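Local structure of binary enterotoxin of Clostridium perfringens component a (Clostridium perfringens, 5WTZ) at residues V320-V323 / S324-K327; E328-G332 / K333-V337; N7-M10 / D11-K14; N43-I46 / K47-E51; S374-E377 / G378-N381. The protein is the enzymatic component of a binary enterotoxin, an actin-specific ADP-ribosylating toxin that binds NAD+ as the source of the ADP-ribose it transfers. All blocks are in the same frame, centred on the assembly; numbering follows the deposited sequence.

In the fold
Contacts 1 and 2 follow one another along helix 320-330 and its exit into strand 334-337. Contact 1 is partly buried, with Val323 and Phe326 against the sheet, whereas contact 2 lies at the surface and depends more on water. Contact 4 is likewise a surface contact within a helix, 36-61, in the N-terminal ADP-ribosyltransferase module, but its helix is kinked where that of contact 1 runs on unbroken. Contacts 3 and 5 are partly buried loops organised by an aromatic ring, Phe12 among carbon neighbours and Tyr379 beside backbone carbonyls. Of the five, contacts 2 and 5 come nearest to bound NAD; their centres are about 33 Å apart.

Contact 1: V320-V323 / S324-K327; sequences VENV and SKFK
The carbonyl oxygen of Val320 is gripped twice by one residue, Ser324. The backbone N of Ser324 reaches Val320 O at 3.0 Å in the ordinary i to i+4 bond of an alpha helix, and the hydroxyl Ser324 OG donates to the same Val320 O at 3.2 Å, coming from well above the carbonyl plane. This second bond is possible because OG lies beside the serine's own backbone N, opposite its carbonyl carbon (chi1 -62°), and so leans back over the preceding turn. Serine suits such an exposed helical position, since its short hydroxyl can find a partner in the helix itself. The ladder goes on with Lys325 N to Glu321 O, 2.9 Å, and Lys327 N to Val323 O, 3.0 Å.

Two side-chain pairs run alongside each other. Val323 CG1 touches Lys327 CE at 3.8 Å, the lysine using its extended methylene chain as an apolar surface while NZ makes a weak bond to Ile398 O. Asn322 OD1 lies 4.1 Å from Lys325 CD; their polar ends take different partners, ND2 binding Asp316 O and Lys325 NZ forming a salt bridge with Asp314.

The inner side of helix 320-330 is mainly apolar: Val323 and Phe326 rest on Leu414 of strand 411-420, and Phe326 also meets Ile398 of strand 391-403.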
loop_
_atom_site.group_PDB
_atom_site.type_symbol
_atom_site.label_atom_id
_atom_site.label_comp_id
_atom_site.label_asym_id
_atom_site.label_seq_id
_atom_site.Cartn_x
_atom_site.Cartn_y
_atom_site.Cartn_z
ATOM N N VAL A 320 -12.435 8.076 -16.988
ATOM C CA VAL A 320 -11.407 7.047 -17.089
ATOM C C VAL A 320 -10.165 7.538 -17.826
ATOM O O VAL A 320 -9.048 7.229 -17.412
ATOM C CB VAL A 320 -11.943 5.769 -17.789
ATOM C CG1 VAL A 320 -12.937 5.055 -16.897
ATOM C CG2 VAL A 320 -12.580 6.112 -19.117
ATOM N N GLU A 321 -10.365 8.326 -18.884
ATOM C CA GLU A 321 -9.266 8.830 -19.709
ATOM C C GLU A 321 -8.268 9.627 -18.887
ATOM O O GLU A 321 -7.061 9.546 -19.125
ATOM C CB GLU A 321 -9.781 9.703 -20.864
ATOM C CG GLU A 321 -11.204 9.406 -21.316
ATOM C CD GLU A 321 -12.248 10.160 -20.515
ATOM O OE1 GLU A 321 -12.073 11.385 -20.321
ATOM O OE2 GLU A 321 -13.238 9.529 -20.083
ATOM N N ASN A 322 -8.766 10.387 -17.914
ATOM C CA ASN A 322 -7.887 11.187 -17.055
ATOM C C ASN A 322 -7.070 10.364 -16.065
ATOM O O ASN A 322 -5.925 10.699 -15.773
ATOM C CB ASN A 322 -8.699 12.239 -16.311
ATOM C CG ASN A 322 -9.233 13.300 -17.237
ATOM O OD1 ASN A 322 -8.622 13.593 -18.267
ATOM N ND2 ASN A 322 -10.380 13.879 -16.889
ATOM N N VAL A 323 -7.648 9.289 -15.546
ATOM C CA VAL A 323 -6.870 8.357 -14.736
ATOM C C VAL A 323 -5.760 7.729 -15.588
ATOM O O VAL A 323 -4.620 7.616 -15.145
ATOM C CB VAL A 323 -7.751 7.248 -14.134
ATOM C CG1 VAL A 323 -6.887 6.237 -13.372
ATOM C CG2 VAL A 323 -8.827 7.848 -13.237
ATOM N N SER A 324 -6.105 7.332 -16.815
ATOM C CA SER A 324 -5.134 6.746 -17.745
ATOM C C SER A 324 -3.989 7.702 -18.072
ATOM O O SER A 324 -2.818 7.305 -18.088
ATOM C CB SER A 324 -5.824 6.322 -19.039
ATOM O OG SER A 324 -6.797 5.331 -18.775
ATOM N N LYS A 325 -4.336 8.962 -18.333
ATOM C CA LYS A 325 -3.340 10.001 -18.599
ATOM C C LYS A 325 -2.382 10.141 -17.426
ATOM O O LYS A 325 -1.170 10.252 -17.612
ATOM C CB LYS A 325 -4.009 11.352 -18.874
ATOM C CG LYS A 325 -4.616 11.494 -20.254
ATOM C CD LYS A 325 -5.219 12.888 -20.474
ATOM C CE LYS A 325 -4.164 13.910 -20.877
ATOM N NZ LYS A 325 -4.765 15.240 -21.207
ATOM N N PHE A 326 -2.930 10.120 -16.215
ATOM C CA PHE A 326 -2.141 10.319 -15.014
ATOM C C PHE A 326 -1.181 9.153 -14.820
ATOM O O PHE A 326 -0.015 9.339 -14.446
ATOM C CB PHE A 326 -3.058 10.475 -13.800
ATOM C CG PHE A 326 -2.369 10.987 -12.578
ATOM C CD1 PHE A 326 -2.249 12.353 -12.357
ATOM C CD2 PHE A 326 -1.852 10.110 -11.636
ATOM C CE1 PHE A 326 -1.613 12.837 -11.227
ATOM C CE2 PHE A 326 -1.210 10.589 -10.498
ATOM C CZ PHE A 326 -1.100 11.953 -10.287
ATOM N N LYS A 327 -1.680 7.948 -15.081
ATOM C CA LYS A 327 -0.864 6.750 -14.942
ATOM C C LYS A 327 0.261 6.766 -15.959
ATOM O O LYS A 327 1.409 6.454 -15.624
ATOM C CB LYS A 327 -1.713 5.485 -15.088
ATOM C CG LYS A 327 -2.673 5.258 -13.925
ATOM C CD LYS A 327 -3.385 3.926 -14.073
ATOM C CE LYS A 327 -4.199 3.593 -12.837
ATOM N NZ LYS A 327 -4.456 2.132 -12.762
#

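Contact 2: E328-G332 / K333-V337; sequences EKWLG and KTIPV
Trp330 and Ile335 meet where helix 320-330 gives way to strand 334-337, their side chains crossing at about a right angle. The delta methyl does the touching: Ile335 CD1 is 3.5 Å from Trp330 CE3 and 3.7 Å from CZ3, both on the six-membered ring. With CG1 set beside the isoleucine's backbone N (chi1 -51°) and CD1 extended beyond it, this branch is directed at the indole. On one ring face Lys329 lays its CG 3.7 Å above the plane. Strand 334-337 is an outermost strand of the mixed sheet, and the chain pairs with strand 391-403 through Gly332 and Lys333 to Ile395; the broad indole and branched Ile335 seal the helix end against it.

A type II beta turn from Trp330 to Lys333 is closed by Lys333 N to Trp330 O, 3.0 Å. Gly332 fills its third position with a positive phi of 76°, which glycine adopts easily.

Lys333 does not stretch away from the turn. Bends at chi2 (-58°) and chi4 fold it back over the last helical turn, so that CG comes within 3.3 Å of Lys329 O. A water accepts from Lys333 NZ at 2.8 Å and donates to Glu328 O.

The last carbonyls of a helix carry the negative end of its dipole, so this lysine is probably favoured electrostatically: NZ reaches Glu328 O through water and lies 3.5 Å from Lys329 O directly. The Trp330-Ile335 touch, with Phe306 meeting both residues, adds an apolar side to this solvated turn.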
loop_
_atom_site.group_PDB
_atom_site.type_symbol
_atom_site.label_atom_id
_atom_site.label_comp_id
_atom_site.label_asym_id
_atom_site.label_seq_id
_atom_site.Cartn_x
_atom_site.Cartn_y
_atom_site.Cartn_z
ATOM N N GLU A 328 -0.059 7.148 -17.193
ATOM C CA GLU A 328 0.932 7.206 -18.256
ATOM C C GLU A 328 2.018 8.245 -17.950
ATOM O O GLU A 328 3.202 8.027 -18.217
ATOM C CB GLU A 328 0.258 7.522 -19.591
ATOM C CG GLU A 328 -0.107 6.293 -20.408
ATOM C CD GLU A 328 1.105 5.640 -21.053
ATOM O OE1 GLU A 328 2.071 6.363 -21.396
ATOM O OE2 GLU A 328 1.087 4.402 -21.218
ATOM N N LYS A 329 1.613 9.366 -17.368
ATOM C CA LYS A 329 2.549 10.445 -17.085
ATOM C C LYS A 329 3.491 10.109 -15.928
ATOM O O LYS A 329 4.676 10.439 -15.985
ATOM C CB LYS A 329 1.779 11.736 -16.787
ATOM C CG LYS A 329 2.633 12.989 -16.628
ATOM C CD LYS A 329 1.738 14.218 -16.627
ATOM C CE LYS A 329 2.494 15.481 -16.250
ATOM N NZ LYS A 329 3.624 15.778 -17.176
ATOM N N TRP A 330 2.989 9.424 -14.899
ATOM C CA TRP A 330 3.731 9.338 -13.633
ATOM C C TRP A 330 4.230 7.953 -13.205
ATOM O O TRP A 330 5.174 7.878 -12.425
ATOM C CB TRP A 330 2.884 9.924 -12.494
ATOM C CG TRP A 330 2.564 11.389 -12.694
ATOM C CD1 TRP A 330 1.335 11.938 -12.972
ATOM C CD2 TRP A 330 3.493 12.485 -12.670
ATOM N NE1 TRP A 330 1.450 13.296 -13.117
ATOM C CE2 TRP A 330 2.761 13.659 -12.944
ATOM C CE3 TRP A 330 4.872 12.585 -12.461
ATOM C CZ2 TRP A 330 3.359 14.919 -12.993
ATOM C CZ3 TRP A 330 5.465 13.842 -12.511
ATOM C CH2 TRP A 330 4.706 14.990 -12.766
ATOM N N LEU A 331 3.607 6.868 -13.664
ATOM C CA LEU A 331 4.086 5.535 -13.278
ATOM C C LEU A 331 5.577 5.366 -13.585
ATOM O O LEU A 331 6.038 5.674 -14.685
ATOM C CB LEU A 331 3.293 4.425 -13.989
ATOM C CG LEU A 331 1.941 4.038 -13.371
ATOM C CD1 LEU A 331 1.325 2.882 -14.157
ATOM C CD2 LEU A 331 2.102 3.663 -11.920
ATOM N N GLY A 332 6.326 4.873 -12.609
ATOM C CA GLY A 332 7.733 4.602 -12.808
ATOM C C GLY A 332 8.618 5.838 -12.802
ATOM O O GLY A 332 9.832 5.732 -12.957
ATOM N N LYS A 333 8.028 7.014 -12.623
ATOM C CA LYS A 333 8.817 8.240 -12.644
ATOM C C LYS A 333 9.472 8.514 -11.294
ATOM O O LYS A 333 8.990 8.088 -10.250
ATOM C CB LYS A 333 7.959 9.435 -13.056
ATOM C CG LYS A 333 7.396 9.343 -14.476
ATOM C CD LYS A 333 8.491 9.202 -15.506
ATOM C CE LYS A 333 7.946 9.353 -16.925
ATOM N NZ LYS A 333 7.053 8.230 -17.318
ATOM N N THR A 334 10.592 9.219 -11.319
ATOM C CA THR A 334 11.156 9.725 -10.072
ATOM C C THR A 334 10.947 11.241 -10.001
ATOM O O THR A 334 11.346 11.956 -10.913
ATOM C CB THR A 334 12.644 9.387 -9.950
ATOM O OG1 THR A 334 12.804 7.965 -9.780
ATOM C CG2 THR A 334 13.240 10.112 -8.750
ATOM N N ILE A 335 10.328 11.718 -8.919
ATOM C CA ILE A 335 9.943 13.123 -8.783
ATOM C C ILE A 335 10.715 13.787 -7.656
ATOM O O ILE A 335 10.505 13.428 -6.495
ATOM C CB ILE A 335 8.426 13.279 -8.476
ATOM C CG1 ILE A 335 7.568 12.501 -9.469
ATOM C CG2 ILE A 335 8.029 14.755 -8.443
ATOM C CD1 ILE A 335 6.080 12.544 -9.142
ATOM N N PRO A 336 11.597 14.748 -7.984
ATOM C CA PRO A 336 12.279 15.507 -6.929
ATOM C C PRO A 336 11.287 16.261 -6.067
ATOM O O PRO A 336 10.326 16.807 -6.600
ATOM C CB PRO A 336 13.171 16.484 -7.710
ATOM C CG PRO A 336 13.393 15.832 -9.022
ATOM C CD PRO A 336 12.066 15.152 -9.320
ATOM N N VAL A 337 11.518 16.291 -4.760
ATOM C CA VAL A 337 10.643 17.007 -3.841
ATOM C C VAL A 337 11.446 18.074 -3.081
ATOM O O VAL A 337 12.204 17.763 -2.153
ATOM C CB VAL A 337 9.965 16.046 -2.847
ATOM C CG1 VAL A 337 9.031 16.833 -1.890
ATOM C CG2 VAL A 337 9.165 14.977 -3.594
HETATM O O HOH W 1 5.829 9.278 -19.580
HETATM O O HOH W 2 12.143 6.429 -12.197
#

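Contact 3: N7-M10 / D11-K14; sequences NRPM and DFAK
Phe12 folds back against Arg8 and Pro9 in the loop between helices 3-7 and 16-31, and an Asx turn at Asp11 shapes the chain just beside it. The phenyl group is set by a chi1 of -80°, which puts CG beside its own backbone N and turns the ring toward the earlier residues.

Arg8 can be followed outward from its backbone. CB lies 3.8 Å from Phe12 CZ, so the contact begins at the root of the side chain. CG stands between the backbone N and the carbonyl carbon (chi1 76°), from where the chain runs extended to NE. CD returns to the ring, 3.7 Å from Phe12 CZ and slightly farther from CE2. Beyond it the guanidinium turns to polar partners: NH1 donates to Pro9 O at 2.9 Å, with that oxygen near the guanidinium plane, and also bonds to Pro91 O. Met10 CA lies at the guanidinium edge, in its plane. Arginine suits this largely buried place because its methylenes can pack on an aromatic while its flat end meets carbonyls.

Pro9 meets another part of the ring, its CD lying 3.7 Å from Phe12 CE1 and CG 3.7 Å from CD1; the two side chains cross at about a right angle. Trp22 of helix 16-31 and Leu92 of strand 92-98 also touch Phe12, joining the loop to both elements.

Asp11 ties the loop down with both oxygens, OD2 binding His159 and OD1 binding Tyr95 OH. In the turn itself, Ala13 N donates to Asp11 OD1 at 2.9 Å, from above the carboxylate plane.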
loop_
_atom_site.group_PDB
_atom_site.type_symbol
_atom_site.label_atom_id
_atom_site.label_comp_id
_atom_site.label_asym_id
_atom_site.label_seq_id
_atom_site.Cartn_x
_atom_site.Cartn_y
_atom_site.Cartn_z
ATOM N N ASN A 7 3.405 -33.472 6.655
ATOM C CA ASN A 7 4.016 -34.194 5.543
ATOM C C ASN A 7 3.843 -33.516 4.176
ATOM O O ASN A 7 4.373 -33.988 3.166
ATOM C CB ASN A 7 3.456 -35.618 5.484
ATOM C CG ASN A 7 3.831 -36.448 6.708
ATOM O OD1 ASN A 7 4.769 -36.117 7.440
ATOM N ND2 ASN A 7 3.099 -37.533 6.931
ATOM N N ARG A 8 3.111 -32.409 4.135
ATOM C CA ARG A 8 2.896 -31.721 2.864
ATOM C C ARG A 8 4.180 -31.045 2.395
ATOM O O ARG A 8 5.013 -30.648 3.213
ATOM C CB ARG A 8 1.767 -30.691 2.976
ATOM C CG ARG A 8 2.134 -29.401 3.693
ATOM C CD ARG A 8 1.319 -28.251 3.136
ATOM N NE ARG A 8 1.335 -27.086 4.007
ATOM C CZ ARG A 8 2.216 -26.093 3.905
ATOM N NH1 ARG A 8 3.163 -26.131 2.975
ATOM N NH2 ARG A 8 2.150 -25.066 4.737
ATOM N N PRO A 9 4.357 -30.929 1.070
ATOM C CA PRO A 9 5.494 -30.167 0.547
ATOM C C PRO A 9 5.358 -28.680 0.836
ATOM O O PRO A 9 4.316 -28.225 1.306
ATOM C CB PRO A 9 5.432 -30.432 -0.959
ATOM C CG PRO A 9 3.989 -30.738 -1.221
ATOM C CD PRO A 9 3.542 -31.510 -0.010
ATOM N N MET A 10 6.416 -27.929 0.558
ATOM C CA MET A 10 6.371 -26.485 0.670
ATOM C C MET A 10 5.585 -25.929 -0.516
ATOM O O MET A 10 4.816 -24.969 -0.383
ATOM C CB MET A 10 7.790 -25.921 0.715
ATOM C CG MET A 10 7.888 -24.464 1.082
ATOM S SD MET A 10 9.612 -23.923 1.169
ATOM C CE MET A 10 10.112 -24.653 2.726
ATOM N N ASP A 11 5.781 -26.572 -1.667
ATOM C CA ASP A 11 5.196 -26.165 -2.945
ATOM C C ASP A 11 4.469 -27.345 -3.607
ATOM O O ASP A 11 5.111 -28.292 -4.065
ATOM C CB ASP A 11 6.300 -25.627 -3.862
ATOM C CG ASP A 11 5.770 -24.839 -5.045
ATOM O OD1 ASP A 11 4.580 -24.991 -5.409
ATOM O OD2 ASP A 11 6.559 -24.057 -5.621
ATOM N N PHE A 12 3.135 -27.287 -3.655
ATOM C CA PHE A 12 2.327 -28.356 -4.261
ATOM C C PHE A 12 2.531 -28.428 -5.771
ATOM O O PHE A 12 2.175 -29.423 -6.403
ATOM C CB PHE A 12 0.836 -28.169 -3.950
ATOM C CG PHE A 12 0.448 -28.637 -2.581
ATOM C CD1 PHE A 12 0.491 -29.981 -2.259
ATOM C CD2 PHE A 12 0.061 -27.732 -1.608
ATOM C CE1 PHE A 12 0.145 -30.417 -0.991
ATOM C CE2 PHE A 12 -0.285 -28.158 -0.341
ATOM C CZ PHE A 12 -0.245 -29.501 -0.031
ATOM N N ALA A 13 3.112 -27.368 -6.324
ATOM C CA ALA A 13 3.489 -27.291 -7.731
ATOM C C ALA A 13 2.319 -27.643 -8.657
ATOM O O ALA A 13 1.650 -26.756 -9.172
ATOM C CB ALA A 13 4.679 -28.188 -8.000
ATOM N N LYS A 14 2.069 -28.934 -8.853
ATOM C CA LYS A 14 0.988 -29.375 -9.738
ATOM C C LYS A 14 0.166 -30.508 -9.124
ATOM O O LYS A 14 -0.815 -30.984 -9.710
ATOM C CB LYS A 14 1.562 -29.804 -11.084
ATOM C CG LYS A 14 2.288 -28.681 -11.805
ATOM C CD LYS A 14 2.616 -29.064 -13.231
ATOM C CE LYS A 14 3.001 -27.843 -14.053
ATOM N NZ LYS A 14 3.495 -28.239 -15.400
#

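Contact 4: N43-I46 / K47-E51; sequences NNYI and KNSSE
At a kink in helix 36-61, Ser49 lies over one face of the Tyr45 ring in a CH-pi contact. Ser49 CB stands 3.5 Å from the ring centroid, 17° off the normal, and its closest ring atom is Tyr45 CZ at 3.4 Å. The ring is carried there by a chi1 of -173°, which places CG opposite the tyrosine's backbone N and lays the phenol along the following turn. Ser49 OG lies between its own backbone N and carbonyl carbon (chi1 57°), so CB rather than the hydroxyl faces the ring. The phenol oxygen bonds to Asp142 and, weakly, to Asn53.

Ahead of the kink the alpha-helical ladder is regular, with Asn48 N bonded to Asn44 O at 3.0 Å. Asn48 then leaves the usual helical angles. Ser49 N is badly angled to Tyr45 O, and the N atoms of Ser50 and Glu51 have no bond to the preceding turn. In place of helical bonds a water accepts from Ser49 N at 3.0 Å and donates to Ile46 O at 2.9 Å. Asn48 also starts an Asx motif, its OD1 accepting from Glu51 N at 3.3 Å from above the amide's carbonyl plane, a role for which asparagine's short side chain is well suited.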
loop_
_atom_site.group_PDB
_atom_site.type_symbol
_atom_site.label_atom_id
_atom_site.label_comp_id
_atom_site.label_asym_id
_atom_site.label_seq_id
_atom_site.Cartn_x
_atom_site.Cartn_y
_atom_site.Cartn_z
ATOM N N ASN A 43 -18.809 -16.824 3.729
ATOM C CA ASN A 43 -19.762 -17.038 2.647
ATOM C C ASN A 43 -19.974 -15.774 1.827
ATOM O O ASN A 43 -20.114 -15.834 0.608
ATOM C CB ASN A 43 -21.100 -17.542 3.195
ATOM C CG ASN A 43 -21.162 -19.051 3.283
ATOM O OD1 ASN A 43 -20.548 -19.755 2.481
ATOM N ND2 ASN A 43 -21.922 -19.559 4.247
ATOM N N ASN A 44 -19.995 -14.628 2.499
ATOM C CA ASN A 44 -20.100 -13.341 1.822
ATOM C C ASN A 44 -18.869 -13.065 0.951
ATOM O O ASN A 44 -18.968 -12.417 -0.089
ATOM C CB ASN A 44 -20.284 -12.200 2.833
ATOM C CG ASN A 44 -21.669 -12.183 3.476
ATOM O OD1 ASN A 44 -22.605 -12.858 3.021
ATOM N ND2 ASN A 44 -21.809 -11.392 4.537
ATOM N N TYR A 45 -17.712 -13.567 1.365
ATOM C CA TYR A 45 -16.502 -13.348 0.576
ATOM C C TYR A 45 -16.532 -14.218 -0.688
ATOM O O TYR A 45 -16.133 -13.772 -1.763
ATOM C CB TYR A 45 -15.229 -13.623 1.400
ATOM C CG TYR A 45 -13.973 -13.239 0.653
ATOM C CD1 TYR A 45 -13.504 -11.931 0.671
ATOM C CD2 TYR A 45 -13.270 -14.179 -0.092
ATOM C CE1 TYR A 45 -12.349 -11.566 -0.034
ATOM C CE2 TYR A 45 -12.124 -13.832 -0.790
ATOM C CZ TYR A 45 -11.673 -12.532 -0.763
ATOM O OH TYR A 45 -10.544 -12.206 -1.479
ATOM N N ILE A 46 -16.986 -15.459 -0.555
ATOM C CA ILE A 46 -17.133 -16.315 -1.722
ATOM C C ILE A 46 -18.049 -15.659 -2.755
ATOM O O ILE A 46 -17.744 -15.678 -3.942
ATOM C CB ILE A 46 -17.688 -17.693 -1.345
ATOM C CG1 ILE A 46 -16.679 -18.459 -0.493
ATOM C CG2 ILE A 46 -18.055 -18.493 -2.594
ATOM C CD1 ILE A 46 -17.241 -19.724 0.101
ATOM N N LYS A 47 -19.143 -15.043 -2.299
ATOM C CA LYS A 47 -20.162 -14.454 -3.189
ATOM C C LYS A 47 -19.766 -13.119 -3.817
ATOM O O LYS A 47 -20.093 -12.847 -4.973
ATOM C CB LYS A 47 -21.477 -14.260 -2.430
ATOM C CG LYS A 47 -22.227 -15.546 -2.097
ATOM C CD LYS A 47 -23.075 -16.022 -3.272
ATOM C CE LYS A 47 -23.569 -17.451 -3.061
ATOM N NZ LYS A 47 -22.431 -18.410 -2.891
ATOM N N ASN A 48 -19.093 -12.264 -3.062
ATOM C CA ASN A 48 -18.656 -11.001 -3.644
ATOM C C ASN A 48 -17.392 -10.442 -3.020
ATOM O O ASN A 48 -17.411 -9.365 -2.427
ATOM C CB ASN A 48 -19.773 -9.957 -3.561
ATOM C CG ASN A 48 -19.810 -9.045 -4.787
ATOM O OD1 ASN A 48 -18.766 -8.588 -5.275
ATOM N ND2 ASN A 48 -21.013 -8.794 -5.301
ATOM N N SER A 49 -16.289 -11.169 -3.184
ATOM C CA SER A 49 -14.984 -10.719 -2.724
ATOM C C SER A 49 -14.632 -9.326 -3.218
ATOM O O SER A 49 -14.052 -8.542 -2.481
ATOM C CB SER A 49 -13.904 -11.706 -3.167
ATOM O OG SER A 49 -13.923 -11.872 -4.576
ATOM N N SER A 50 -14.988 -9.007 -4.460
ATOM C CA SER A 50 -14.574 -7.727 -5.029
ATOM C C SER A 50 -15.196 -6.555 -4.265
ATOM O O SER A 50 -14.529 -5.559 -3.975
ATOM C CB SER A 50 -14.938 -7.652 -6.512
ATOM O OG SER A 50 -14.411 -6.465 -7.080
ATOM N N GLU A 51 -16.465 -6.704 -3.910
ATOM C CA GLU A 51 -17.167 -5.680 -3.150
ATOM C C GLU A 51 -16.576 -5.498 -1.740
ATOM O O GLU A 51 -16.399 -4.376 -1.275
ATOM C CB GLU A 51 -18.643 -6.033 -3.091
ATOM C CG GLU A 51 -19.437 -5.404 -1.972
ATOM C CD GLU A 51 -20.904 -5.692 -2.121
ATOM O OE1 GLU A 51 -21.385 -6.742 -1.616
ATOM O OE2 GLU A 51 -21.580 -4.864 -2.763
HETATM O O HOH W 3 -16.487 -13.393 -5.148
#

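Contact 5: S374-E377 / G378-N381; sequences SVAE and GYKN
This is a loop contact in which an aromatic side chain leans back on the turn that precedes it, between strands 370-372 and 384-387. The loop runs into the Glu-x-Glu signature ending at NAD-binding Glu384, and so matches the ADP-ribosylating turn-turn (ARTT) loop of this toxin family; as in relatives, it probably takes part in recognising actin. A type II beta turn runs from Ala376 to Tyr379, but Tyr379 N does not close it by bonding to Ala376 O; that N is buried without a polar partner. The ring lies beside the turn's carbonyls. Ala376 O meets its edge, in the ring plane, 3.5 Å from Tyr379 CD2, where the slightly positive ring hydrogens probably favour it. Glu377 O is 3.6 Å from the same CD2. CG sits beside the tyrosine's backbone N (chi1 -57°), which directs the ring toward the turn.

Small residues let the tyrosine settle: Ala376 CB touches Tyr379 CD2 at 4.1 Å, and Ser374 CB meets Tyr379 CB at 4.0 Å. At Gly378 (phi 102°) a beta carbon would clash with Glu377 O, so glycine fits the turn's third position.

The two hydroxyls tie the loop to its neighbours. Buried Ser374 OG accepts from Glu384 N, a second-shell bond fixing the backbone of that NAD-binding residue, and Tyr379 OH bonds to Asn247 of helix 240-263, close to NAD-binding Leu250. Val375 and Ala376 rest on Leu235 of helix 220-237.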
loop_
_atom_site.group_PDB
_atom_site.type_symbol
_atom_site.label_atom_id
_atom_site.label_comp_id
_atom_site.label_asym_id
_atom_site.label_seq_id
_atom_site.Cartn_x
_atom_site.Cartn_y
_atom_site.Cartn_z
ATOM N N SER A 374 4.694 14.724 16.113
ATOM C CA SER A 374 3.536 14.806 16.997
ATOM C C SER A 374 3.783 14.324 18.435
ATOM O O SER A 374 2.862 14.357 19.252
ATOM C CB SER A 374 2.372 14.016 16.404
ATOM O OG SER A 374 2.075 14.463 15.097
ATOM N N VAL A 375 4.999 13.882 18.752
ATOM C CA VAL A 375 5.330 13.569 20.147
ATOM C C VAL A 375 5.381 14.846 20.961
ATOM O O VAL A 375 5.155 14.835 22.177
ATOM C CB VAL A 375 6.683 12.846 20.305
ATOM C CG1 VAL A 375 6.605 11.458 19.738
ATOM C CG2 VAL A 375 7.809 13.643 19.660
ATOM N N ALA A 376 5.687 15.945 20.276
ATOM C CA ALA A 376 5.786 17.253 20.914
ATOM C C ALA A 376 4.456 17.645 21.533
ATOM O O ALA A 376 3.402 17.236 21.049
ATOM C CB ALA A 376 6.236 18.301 19.907
ATOM N N GLU A 377 4.514 18.420 22.612
ATOM C CA GLU A 377 3.312 18.923 23.261
ATOM C C GLU A 377 2.454 19.707 22.276
ATOM O O GLU A 377 2.969 20.512 21.501
ATOM C CB GLU A 377 3.659 19.829 24.447
ATOM C CG GLU A 377 4.344 19.158 25.618
ATOM C CD GLU A 377 4.598 20.140 26.757
ATOM O OE1 GLU A 377 3.606 20.710 27.262
ATOM O OE2 GLU A 377 5.772 20.348 27.142
ATOM N N GLY A 378 1.150 19.472 22.306
ATOM C CA GLY A 378 0.237 20.295 21.543
ATOM C C GLY A 378 -0.256 19.667 20.265
ATOM O O GLY A 378 -0.952 20.319 19.488
ATOM N N TYR A 379 0.104 18.407 20.043
ATOM C CA TYR A 379 -0.359 17.679 18.866
ATOM C C TYR A 379 -1.055 16.383 19.255
ATOM O O TYR A 379 -0.731 15.304 18.766
ATOM C CB TYR A 379 0.802 17.425 17.912
ATOM C CG TYR A 379 1.458 18.721 17.530
ATOM C CD1 TYR A 379 0.905 19.532 16.548
ATOM C CD2 TYR A 379 2.596 19.169 18.192
ATOM C CE1 TYR A 379 1.479 20.737 16.209
ATOM C CE2 TYR A 379 3.186 20.375 17.858
ATOM C CZ TYR A 379 2.624 21.155 16.865
ATOM O OH TYR A 379 3.204 22.355 16.529
ATOM N N LYS A 380 -2.020 16.509 20.164
ATOM C CA LYS A 380 -2.987 15.447 20.375
ATOM C C LYS A 380 -3.847 15.397 19.118
ATOM O O LYS A 380 -4.096 16.438 18.497
ATOM C CB LYS A 380 -3.829 15.690 21.634
ATOM C CG LYS A 380 -4.580 17.014 21.649
ATOM C CD LYS A 380 -4.947 17.410 23.069
ATOM C CE LYS A 380 -4.252 18.708 23.459
ATOM N NZ LYS A 380 -4.363 18.972 24.915
ATOM N N ASN A 381 -4.262 14.187 18.742
ATOM C CA ASN A 381 -5.020 13.922 17.514
ATOM C C ASN A 381 -4.182 14.081 16.243
ATOM O O ASN A 381 -4.690 13.933 15.132
ATOM C CB ASN A 381 -6.259 14.823 17.437
ATOM C CG ASN A 381 -6.936 14.991 18.784
ATOM O OD1 ASN A 381 -7.060 14.036 19.553
ATOM N ND2 ASN A 381 -7.356 16.216 19.088
#